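Long-range contact in putative cathepsin d (Ixodes ricinus, PDB 5N7Q), which probably cleaves proteins as a pepsin-family aspartic endopeptidase and is held here in complex with the inhibitor pepstatin A: residues S39-L44 with S131-G136. Residues are numbered along the deposited sequence; the frame is centred on the assembly and turned at random.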
# COMPACT_ATOMS: atom_id res chain seq x y z
N SER A 39 2.26 -6.45 -2.57
CA SER A 39 3.37 -7.36 -2.77
C SER A 39 3.41 -8.33 -1.60
O SER A 39 2.68 -8.12 -0.63
CB SER A 39 4.69 -6.60 -2.93
OG SER A 39 5.12 -6.03 -1.70
N ALA A 40 4.20 -9.40 -1.72
CA ALA A 40 4.16 -10.50 -0.74
C ALA A 40 5.49 -10.77 -0.03
O ALA A 40 5.53 -11.62 0.86
CB ALA A 40 3.62 -11.78 -1.37
N ASN A 41 6.55 -10.04 -0.38
CA ASN A 41 7.90 -10.31 0.15
C ASN A 41 8.31 -9.30 1.21
O ASN A 41 7.92 -8.11 1.13
CB ASN A 41 8.93 -10.27 -0.98
CG ASN A 41 8.80 -11.45 -1.90
OD1 ASN A 41 7.96 -11.44 -2.79
ND2 ASN A 41 9.60 -12.50 -1.66
N LEU A 42 9.10 -9.76 2.18
CA LEU A 42 9.80 -8.90 3.12
C LEU A 42 11.24 -8.76 2.67
O LEU A 42 11.91 -9.76 2.39
CB LEU A 42 9.78 -9.51 4.52
CG LEU A 42 10.58 -8.81 5.63
CD1 LEU A 42 10.21 -7.37 5.91
CD2 LEU A 42 10.44 -9.68 6.86
N TRP A 43 11.75 -7.53 2.63
CA TRP A 43 13.20 -7.34 2.41
C TRP A 43 13.71 -6.11 3.14
O TRP A 43 12.96 -5.19 3.44
CB TRP A 43 13.57 -7.29 0.93
CG TRP A 43 12.99 -6.13 0.17
CD1 TRP A 43 11.81 -6.13 -0.57
CD2 TRP A 43 13.50 -4.80 0.09
NE1 TRP A 43 11.58 -4.90 -1.09
CE2 TRP A 43 12.57 -4.05 -0.67
CE3 TRP A 43 14.61 -4.16 0.63
CZ2 TRP A 43 12.78 -2.70 -0.97
CZ3 TRP A 43 14.82 -2.81 0.33
CH2 TRP A 43 13.89 -2.10 -0.44
N LEU A 44 15.00 -6.14 3.43
CA LEU A 44 15.74 -5.10 4.15
C LEU A 44 17.12 -4.97 3.54
O LEU A 44 17.63 -5.93 2.94
CB LEU A 44 15.87 -5.45 5.63
CG LEU A 44 14.56 -5.47 6.43
CD1 LEU A 44 14.77 -6.15 7.74
CD2 LEU A 44 13.95 -4.07 6.55
N SER A 131 0.66 -16.58 -3.19
CA SER A 131 0.76 -16.98 -4.58
C SER A 131 1.71 -16.07 -5.38
O SER A 131 2.32 -16.55 -6.34
CB SER A 131 -0.61 -16.97 -5.21
OG SER A 131 -1.16 -15.65 -5.16
N ILE A 132 1.86 -14.80 -5.01
CA ILE A 132 2.74 -13.88 -5.76
C ILE A 132 4.08 -13.60 -5.08
O ILE A 132 4.83 -12.77 -5.55
CB ILE A 132 2.02 -12.56 -6.15
CG1 ILE A 132 1.66 -11.75 -4.91
CG2 ILE A 132 0.77 -12.88 -6.95
CD1 ILE A 132 1.25 -10.32 -5.22
N ALA A 133 4.38 -14.31 -4.00
CA ALA A 133 5.69 -14.15 -3.34
C ALA A 133 6.82 -14.64 -4.25
O ALA A 133 6.83 -15.79 -4.68
CB ALA A 133 5.72 -14.90 -2.03
N VAL A 134 7.78 -13.76 -4.48
CA VAL A 134 8.99 -14.11 -5.22
C VAL A 134 9.73 -15.18 -4.42
O VAL A 134 9.84 -15.10 -3.21
CB VAL A 134 9.83 -12.85 -5.50
CG1 VAL A 134 11.20 -13.21 -6.07
CG2 VAL A 134 9.11 -11.93 -6.44
N ASP A 135 10.19 -16.19 -5.15
CA ASP A 135 10.83 -17.39 -4.59
C ASP A 135 9.92 -18.27 -3.72
O ASP A 135 10.40 -19.18 -3.10
CB ASP A 135 12.10 -17.04 -3.81
CG ASP A 135 13.27 -16.55 -4.68
OD1 ASP A 135 13.17 -16.42 -5.92
OD2 ASP A 135 14.34 -16.31 -4.08
N GLY A 136 8.60 -18.00 -3.70
CA GLY A 136 7.68 -18.83 -2.95
C GLY A 136 7.86 -18.80 -1.44
O GLY A 136 7.40 -19.68 -0.74
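Ser39, Ala40 and Asn41, just downstream of the Asp-Thr-Gly active-site motif of a pepsin-like aspartic protease, meet Ile132, Ala133 and Val134 in the loop between strand 123-126 and helix 140-146; they lead into strand 42-45, which lies between strands 103-112 and 123-126. At Ser39 the contact is slight: its CA lies 4.4 Å from Ile132 CD1, while its CB points away and OG hydrogen-bonds OD2 of Asp36, the predicted catalytic aspartate. The same serine packs on an apolar side chain of the bound peptide, so this edge of the contact borders the active-site cleft. Ala40 turns its methyl toward the loop. CB sits 3.8 Å from Ala133 CB and 4.0 Å from Ile132 CG1, a small apolar patch that Pro139 extends. With CG1 between its own backbone N and carbonyl carbon (chi1 65°), Ile132 lays that methylene against Ala40 CB and carries CD1 on toward Ser39. Asn41 carries the polar part. With CG anti to the carbonyl carbon (chi1 -71°), its buried carboxamide spans to Val134 and grips both the N-H and the C=O of that one residue, much as a strand neighbour would. The pair of hydrogen bonds fixes the rotation of the amide, and Ile77 of strand 69-79 touches both Asn41 and Val134. Val134 N donates to a lone pair of Asn41 OD1 in the carbonyl plane, at 2.9 Å; in return Asn41 ND2 reaches Val134 O at 3.0 Å, nearly straight at 166°, with the acceptor in the amide plane of Asn41 and ND2 tilted slightly from the carbonyl plane of Val134.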